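Local coordinates for uncharacterized protein (Acinetobacter baumannii, PDB 4PAR) that probably recognises 5-hydroxymethylcytosine in DNA through an SRA-like domain and cleaves the DNA with a VSR-like endonuclease domain, at residues V197-G211 and H215-R227. The protein carries 3 engineered substitutions. Numbering follows the deposited sequence.
Sequences VCNCFGYSYKNYQRG and HPYKKDTLIWFPR. With nucleotides of chain D; nucleotides of chain C.
Val-197 and Phe-225 approach from opposite directions in the SRA-like domain, where helix 194-200 packs against strand 221-224 and the residues that follow it. Both methyls of Val-197 reach the outer end of the Phe-225 ring, CG1 lying 3.5 Å from CE1. Cys-198 SG is turned to lie beside its own backbone N (chi1 -86°) and meets the same ring from its edge, in plane, a sulfur-aromatic contact with SG 3.8 Å from CZ. Four residues on from Val-197, Phe-201 takes Ile-223 CD1 over one face, off-centre toward CD2 at 3.6 Å; Ile-270 of strand 268-276 touches both side chains. The CD1 edge of Phe-201 is directed at the face of His-215, a T-shaped pair with planes at 67°.

Beside this, Pro-216 CG rests over one face of Tyr-203, 3.8 Å from CE2, while Tyr-205 covers the opposite face and is itself followed by Tyr-208. The Tyr-203 hydroxyl is bonded to the Leu-214 carbonyl. Tyr-205 OH is hydrogen-bonded to a DNA phosphate, and the loop beyond it continues along the DNA: the Lys-206 backbone N donates to OP1 of DG12 of chain D at 3.0 Å, and the Gln-209 side chain reaches bases, its OE1 accepting from a guanine N2. Where the two segments converge again, the Phe-225 N gives a weak, bent hydrogen bond to Gly-211 O, 3.3 Å long with an angle of 136° at the hydrogen.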
loop_
_atom_site.group_PDB
_atom_site.type_symbol
_atom_site.label_atom_id
_atom_site.label_comp_id
_atom_site.label_asym_id
_atom_site.label_seq_id
_atom_site.Cartn_x
_atom_site.Cartn_y
_atom_site.Cartn_z
ATOM N N VAL F 197 25.653 5.694 14.378
ATOM C CA VAL F 197 26.947 5.235 13.890
ATOM C C VAL F 197 27.945 6.391 13.912
ATOM O O VAL F 197 29.130 6.191 14.184
ATOM C CB VAL F 197 26.828 4.616 12.469
ATOM C CG1 VAL F 197 25.811 5.364 11.643
ATOM C CG2 VAL F 197 28.178 4.565 11.765
ATOM N N CYS F 198 27.456 7.605 13.665
ATOM C CA CYS F 198 28.274 8.800 13.850
ATOM C C CYS F 198 28.699 8.977 15.311
ATOM O O CYS F 198 29.868 9.236 15.593
ATOM C CB CYS F 198 27.527 10.046 13.374
ATOM S SG CYS F 198 27.692 10.398 11.611
ATOM N N ASN F 199 27.750 8.829 16.236
ATOM C CA ASN F 199 28.019 9.021 17.664
ATOM C C ASN F 199 28.891 7.925 18.260
ATOM O O ASN F 199 29.326 8.022 19.411
ATOM C CB ASN F 199 26.715 9.101 18.460
ATOM C CG ASN F 199 25.873 10.304 18.092
ATOM O OD1 ASN F 199 26.386 11.317 17.616
ATOM N ND2 ASN F 199 24.566 10.194 18.301
ATOM N N CYS F 200 29.122 6.871 17.486
ATOM C CA CYS F 200 30.030 5.808 17.906
ATOM C C CYS F 200 31.481 6.264 17.880
ATOM O O CYS F 200 32.304 5.807 18.675
ATOM C CB CYS F 200 29.866 4.584 17.010
ATOM S SG CYS F 200 28.279 3.785 17.176
ATOM N N PHE F 201 31.785 7.137 16.927
ATOM C CA PHE F 201 33.145 7.596 16.665
ATOM C C PHE F 201 33.503 8.949 17.301
ATOM O O PHE F 201 34.552 9.521 17.000
ATOM C CB PHE F 201 33.383 7.610 15.157
ATOM C CG PHE F 201 33.313 6.240 14.540
ATOM C CD1 PHE F 201 34.377 5.359 14.655
ATOM C CD2 PHE F 201 32.174 5.821 13.874
ATOM C CE1 PHE F 201 34.312 4.091 14.101
ATOM C CE2 PHE F 201 32.103 4.555 13.318
ATOM C CZ PHE F 201 33.175 3.691 13.432
ATOM N N GLY F 202 32.629 9.464 18.162
ATOM C CA GLY F 202 32.899 10.719 18.843
ATOM C C GLY F 202 32.025 11.911 18.502
ATOM O O GLY F 202 32.163 12.970 19.113
ATOM N N TYR F 203 31.135 11.757 17.527
ATOM C CA TYR F 203 30.165 12.808 17.219
ATOM C C TYR F 203 29.065 12.929 18.286
ATOM O O TYR F 203 28.700 11.951 18.942
ATOM C CB TYR F 203 29.532 12.564 15.845
ATOM C CG TYR F 203 30.306 13.174 14.696
ATOM C CD1 TYR F 203 30.471 14.552 14.600
ATOM C CD2 TYR F 203 30.860 12.378 13.701
ATOM C CE1 TYR F 203 31.173 15.120 13.554
ATOM C CE2 TYR F 203 31.564 12.937 12.649
ATOM C CZ TYR F 203 31.718 14.310 12.580
ATOM O OH TYR F 203 32.418 14.879 11.539
ATOM N N SER F 204 28.576 14.151 18.477
ATOM C CA SER F 204 27.439 14.437 19.354
ATOM C C SER F 204 26.124 14.555 18.579
ATOM O O SER F 204 25.099 14.926 19.150
ATOM C CB SER F 204 27.684 15.719 20.157
ATOM O OG SER F 204 28.649 15.512 21.176
ATOM N N TYR F 205 26.169 14.238 17.285
ATOM C CA TYR F 205 25.124 14.596 16.316
ATOM C C TYR F 205 23.688 14.299 16.748
ATOM O O TYR F 205 23.377 13.205 17.212
ATOM C CB TYR F 205 25.379 13.865 14.990
ATOM C CG TYR F 205 26.258 14.597 13.996
ATOM C CD1 TYR F 205 26.256 15.986 13.920
ATOM C CD2 TYR F 205 27.081 13.894 13.121
ATOM C CE1 TYR F 205 27.054 16.654 13.005
ATOM C CE2 TYR F 205 27.884 14.551 12.206
ATOM C CZ TYR F 205 27.866 15.931 12.150
ATOM O OH TYR F 205 28.663 16.588 11.239
ATOM N N LYS F 206 22.820 15.297 16.604
ATOM C CA LYS F 206 21.391 15.108 16.817
ATOM C C LYS F 206 20.748 14.459 15.590
ATOM O O LYS F 206 20.002 13.491 15.709
ATOM C CB LYS F 206 20.718 16.447 17.138
ATOM C CG LYS F 206 19.312 16.332 17.711
ATOM C CD LYS F 206 18.720 17.708 17.994
ATOM C CE LYS F 206 17.282 17.610 18.486
ATOM N NZ LYS F 206 16.616 18.945 18.533
ATOM N N ASN F 207 21.041 15.008 14.412
ATOM C CA ASN F 207 20.587 14.457 13.133
ATOM C C ASN F 207 21.718 14.525 12.111
ATOM O O ASN F 207 22.496 15.474 12.120
ATOM C CB ASN F 207 19.373 15.223 12.576
ATOM C CG ASN F 207 18.155 15.178 13.491
ATOM O OD1 ASN F 207 18.245 15.423 14.690
ATOM N ND2 ASN F 207 16.997 14.885 12.908
ATOM N N TYR F 208 21.826 13.533 11.235
ATOM C CA TYR F 208 22.732 13.664 10.096
ATOM C C TYR F 208 22.074 13.212 8.799
ATOM O O TYR F 208 21.752 12.034 8.635
ATOM C CB TYR F 208 24.016 12.872 10.328
ATOM C CG TYR F 208 25.175 13.399 9.520
ATOM C CD1 TYR F 208 25.625 14.702 9.699
ATOM C CD2 TYR F 208 25.818 12.605 8.579
ATOM C CE1 TYR F 208 26.684 15.203 8.968
ATOM C CE2 TYR F 208 26.881 13.098 7.840
ATOM C CZ TYR F 208 27.310 14.400 8.040
ATOM O OH TYR F 208 28.366 14.909 7.317
ATOM N N GLN F 209 21.864 14.151 7.883
ATOM C CA GLN F 209 21.255 13.820 6.600
ATOM C C GLN F 209 22.242 13.663 5.444
ATOM O O GLN F 209 21.855 13.254 4.349
ATOM C CB GLN F 209 20.230 14.888 6.238
ATOM C CG GLN F 209 19.280 15.214 7.365
ATOM C CD GLN F 209 18.683 16.589 7.214
ATOM O OE1 GLN F 209 17.817 16.993 7.989
ATOM N NE2 GLN F 209 19.146 17.323 6.207
ATOM N N ARG F 210 23.510 13.985 5.678
ATOM C CA ARG F 210 24.504 13.890 4.612
ATOM C C ARG F 210 25.045 12.468 4.466
ATOM O O ARG F 210 25.055 11.698 5.426
ATOM C CB ARG F 210 25.648 14.877 4.847
ATOM C CG ARG F 210 26.393 15.228 3.570
ATOM C CD ARG F 210 27.347 16.398 3.745
ATOM N NE ARG F 210 28.073 16.649 2.503
ATOM C CZ ARG F 210 28.993 17.593 2.343
ATOM N NH1 ARG F 210 29.309 18.393 3.352
ATOM N NH2 ARG F 210 29.595 17.735 1.171
ATOM N N GLY F 211 25.496 12.131 3.261
ATOM C CA GLY F 211 26.008 10.803 2.966
ATOM C C GLY F 211 27.294 10.438 3.685
ATOM O O GLY F 211 27.365 9.412 4.361
ATOM N N HIS F 215 35.660 11.606 9.838
ATOM C CA HIS F 215 36.073 10.948 11.076
ATOM C C HIS F 215 36.775 11.936 12.002
ATOM O O HIS F 215 37.782 12.535 11.622
ATOM C CB HIS F 215 36.995 9.763 10.772
ATOM C CG HIS F 215 37.352 8.942 11.971
ATOM N ND1 HIS F 215 38.116 7.797 11.886
ATOM C CD2 HIS F 215 37.052 9.090 13.285
ATOM C CE1 HIS F 215 38.272 7.279 13.090
ATOM N NE2 HIS F 215 37.635 8.047 13.958
ATOM N N PRO F 216 36.239 12.116 13.218
ATOM C CA PRO F 216 36.820 13.059 14.179
ATOM C C PRO F 216 38.271 12.759 14.577
ATOM O O PRO F 216 39.102 13.673 14.583
ATOM C CB PRO F 216 35.898 12.916 15.394
ATOM C CG PRO F 216 34.598 12.494 14.826
ATOM C CD PRO F 216 34.944 11.591 13.682
ATOM N N TYR F 217 38.570 11.505 14.903
ATOM C CA TYR F 217 39.865 11.174 15.495
ATOM C C TYR F 217 40.907 10.660 14.505
ATOM O O TYR F 217 42.055 10.426 14.881
ATOM C CB TYR F 217 39.669 10.153 16.616
ATOM C CG TYR F 217 39.047 10.754 17.855
ATOM C CD1 TYR F 217 39.830 11.110 18.947
ATOM C CD2 TYR F 217 37.678 10.985 17.927
ATOM C CE1 TYR F 217 39.268 11.668 20.079
ATOM C CE2 TYR F 217 37.107 11.544 19.056
ATOM C CZ TYR F 217 37.907 11.883 20.128
ATOM O OH TYR F 217 37.343 12.439 21.254
ATOM N N LYS F 218 40.513 10.490 13.247
ATOM C CA LYS F 218 41.448 10.081 12.199
ATOM C C LYS F 218 41.163 10.846 10.906
ATOM O O LYS F 218 40.033 10.840 10.417
ATOM C CB LYS F 218 41.368 8.567 11.959
ATOM C CG LYS F 218 41.872 7.709 13.118
ATOM C CD LYS F 218 43.360 7.931 13.361
ATOM C CE LYS F 218 43.850 7.177 14.588
ATOM N NZ LYS F 218 45.306 7.393 14.816
ATOM N N LYS F 219 42.183 11.494 10.349
ATOM C CA LYS F 219 41.981 12.351 9.180
ATOM C C LYS F 219 42.204 11.619 7.854
ATOM O O LYS F 219 42.015 12.197 6.783
ATOM C CB LYS F 219 42.893 13.584 9.252
ATOM C CG LYS F 219 44.371 13.306 9.020
ATOM C CD LYS F 219 45.157 14.603 8.896
ATOM C CE LYS F 219 46.631 14.343 8.625
ATOM N NZ LYS F 219 47.412 15.609 8.494
ATOM N N ASP F 220 42.619 10.358 7.925
ATOM C CA ASP F 220 42.776 9.541 6.722
ATOM C C ASP F 220 41.572 8.626 6.467
ATOM O O ASP F 220 41.543 7.898 5.473
ATOM C CB ASP F 220 44.057 8.706 6.808
ATOM C CG ASP F 220 44.043 7.733 7.971
ATOM O OD1 ASP F 220 43.390 8.032 8.992
ATOM O OD2 ASP F 220 44.687 6.669 7.863
ATOM N N THR F 221 40.584 8.665 7.360
ATOM C CA THR F 221 39.408 7.799 7.246
ATOM C C THR F 221 38.099 8.582 7.136
ATOM O O THR F 221 37.959 9.668 7.696
ATOM C CB THR F 221 39.294 6.842 8.447
ATOM O OG1 THR F 221 39.301 7.598 9.663
ATOM C CG2 THR F 221 40.449 5.851 8.463
ATOM N N LEU F 222 37.135 8.009 6.419
ATOM C CA LEU F 222 35.826 8.632 6.250
ATOM C C LEU F 222 34.693 7.676 6.633
ATOM O O LEU F 222 34.683 6.516 6.219
ATOM C CB LEU F 222 35.641 9.102 4.804
ATOM C CG LEU F 222 34.317 9.802 4.482
ATOM C CD1 LEU F 222 34.319 11.230 5.014
ATOM C CD2 LEU F 222 34.022 9.777 2.988
ATOM N N ILE F 223 33.742 8.166 7.423
ATOM C CA ILE F 223 32.554 7.385 7.748
ATOM C C ILE F 223 31.597 7.458 6.572
ATOM O O ILE F 223 31.143 8.538 6.202
ATOM C CB ILE F 223 31.838 7.904 9.006
ATOM C CG1 ILE F 223 32.843 8.291 10.092
ATOM C CG2 ILE F 223 30.847 6.870 9.511
ATOM C CD1 ILE F 223 33.444 7.117 10.806
ATOM N N TRP F 224 31.272 6.314 5.985
ATOM C CA TRP F 224 30.481 6.336 4.763
ATOM C C TRP F 224 29.160 5.583 4.907
ATOM O O TRP F 224 29.120 4.490 5.471
ATOM C CB TRP F 224 31.302 5.755 3.612
ATOM C CG TRP F 224 30.770 6.098 2.268
ATOM C CD1 TRP F 224 29.960 7.150 1.948
ATOM C CD2 TRP F 224 30.997 5.380 1.055
ATOM N NE1 TRP F 224 29.674 7.134 0.603
ATOM C CE2 TRP F 224 30.297 6.055 0.033
ATOM C CE3 TRP F 224 31.723 4.230 0.732
ATOM C CZ2 TRP F 224 30.305 5.618 -1.288
ATOM C CZ3 TRP F 224 31.727 3.796 -0.577
ATOM C CH2 TRP F 224 31.024 4.490 -1.573
ATOM N N PHE F 225 28.084 6.167 4.381
ATOM C CA PHE F 225 26.761 5.544 4.441
ATOM C C PHE F 225 26.167 5.358 3.054
ATOM O O PHE F 225 25.111 5.909 2.756
ATOM C CB PHE F 225 25.798 6.390 5.275
ATOM C CG PHE F 225 26.341 6.792 6.608
ATOM C CD1 PHE F 225 26.922 5.856 7.445
ATOM C CD2 PHE F 225 26.278 8.111 7.023
ATOM C CE1 PHE F 225 27.429 6.231 8.675
ATOM C CE2 PHE F 225 26.783 8.491 8.250
ATOM C CZ PHE F 225 27.358 7.550 9.078
ATOM N N PRO F 226 26.836 4.570 2.205
ATOM C CA PRO F 226 26.368 4.416 0.830
ATOM C C PRO F 226 25.210 3.438 0.682
ATOM O O PRO F 226 24.998 2.570 1.532
ATOM C CB PRO F 226 27.603 3.883 0.114
ATOM C CG PRO F 226 28.280 3.062 1.151
ATOM C CD PRO F 226 28.000 3.709 2.479
ATOM N N ARG F 227 24.456 3.597 -0.397
ATOM C CA ARG F 227 23.593 2.532 -0.867
ATOM C C ARG F 227 24.423 1.713 -1.840
ATOM O O ARG F 227 24.923 2.243 -2.829
ATOM C CB ARG F 227 22.337 3.077 -1.541
ATOM C CG ARG F 227 21.446 3.924 -0.649
ATOM C CD ARG F 227 20.177 4.297 -1.400
ATOM N NE ARG F 227 19.255 5.118 -0.621
ATOM C CZ ARG F 227 18.017 5.404 -1.009
ATOM N NH1 ARG F 227 17.556 4.929 -2.157
ATOM N NH2 ARG F 227 17.236 6.161 -0.252
ATOM P P DA D 11 15.467 20.864 14.843
ATOM O OP1 DA D 11 14.901 20.385 16.124
ATOM O OP2 DA D 11 15.400 22.300 14.494
ATOM O "O5'" DA D 11 16.992 20.401 14.750
ATOM C "C5'" DA D 11 17.327 19.037 14.953
ATOM C "C4'" DA D 11 18.557 18.645 14.148
ATOM O "O4'" DA D 11 18.254 18.697 12.729
ATOM C "C3'" DA D 11 19.784 19.525 14.349
ATOM O "O3'" DA D 11 20.955 18.732 14.238
ATOM C "C2'" DA D 11 19.672 20.524 13.201
ATOM C "C1'" DA D 11 19.065 19.668 12.092
ATOM N N9 DA D 11 18.217 20.419 11.170
ATOM C C8 DA D 11 17.176 21.239 11.499
ATOM N N7 DA D 11 16.577 21.776 10.466
ATOM C C5 DA D 11 17.264 21.268 9.379
ATOM C C6 DA D 11 17.112 21.455 7.991
ATOM N N6 DA D 11 16.173 22.242 7.459
ATOM N N1 DA D 11 17.964 20.802 7.172
ATOM C C2 DA D 11 18.902 20.017 7.718
ATOM N N3 DA D 11 19.141 19.761 9.007
ATOM C C4 DA D 11 18.279 20.425 9.792
ATOM P P DG D 12 22.352 19.240 14.840
ATOM O OP1 DG D 12 22.920 18.113 15.612
ATOM O OP2 DG D 12 22.139 20.551 15.495
ATOM O "O5'" DG D 12 23.249 19.485 13.541
ATOM C "C5'" DG D 12 23.410 18.438 12.602
ATOM C "C4'" DG D 12 23.893 18.966 11.264
ATOM O "O4'" DG D 12 22.799 19.592 10.553
ATOM C "C3'" DG D 12 25.013 20.001 11.339
ATOM O "O3'" DG D 12 26.066 19.601 10.483
ATOM C "C2'" DG D 12 24.350 21.303 10.866
ATOM C "C1'" DG D 12 23.244 20.787 9.960
ATOM N N9 DG D 12 22.091 21.679 9.849
ATOM C C8 DG D 12 21.314 22.151 10.879
ATOM N N7 DG D 12 20.327 22.908 10.486
ATOM C C5 DG D 12 20.449 22.937 9.104
ATOM C C6 DG D 12 19.660 23.600 8.134
ATOM O O6 DG D 12 18.666 24.316 8.316
ATOM N N1 DG D 12 20.127 23.369 6.841
ATOM C C2 DG D 12 21.220 22.592 6.529
ATOM N N2 DG D 12 21.519 22.482 5.228
ATOM N N3 DG D 12 21.969 21.963 7.431
ATOM C C4 DG D 12 21.527 22.180 8.693
ATOM P P DG C 6 18.944 11.167 1.712
ATOM O OP1 DG C 6 20.126 10.557 1.065
ATOM O OP2 DG C 6 17.627 11.115 1.037
ATOM O "O5'" DG C 6 18.797 10.535 3.171
ATOM C "C5'" DG C 6 19.852 10.692 4.110
ATOM C "C4'" DG C 6 19.317 10.799 5.528
ATOM O "O4'" DG C 6 18.490 11.983 5.658
ATOM C "C3'" DG C 6 18.464 9.630 5.988
ATOM O "O3'" DG C 6 18.733 9.356 7.342
ATOM C "C2'" DG C 6 17.034 10.132 5.786
ATOM C "C1'" DG C 6 17.171 11.631 6.029
ATOM N N9 DG C 6 16.258 12.436 5.220
ATOM C C8 DG C 6 16.160 12.431 3.850
ATOM N N7 DG C 6 15.271 13.262 3.387
ATOM C C5 DG C 6 14.745 13.867 4.520
ATOM C C6 DG C 6 13.745 14.857 4.636
ATOM O O6 DG C 6 13.108 15.406 3.728
ATOM N N1 DG C 6 13.503 15.200 5.966
ATOM C C2 DG C 6 14.154 14.651 7.047
ATOM N N2 DG C 6 13.783 15.108 8.255
ATOM N N3 DG C 6 15.099 13.718 6.953
ATOM C C4 DG C 6 15.343 13.375 5.662
#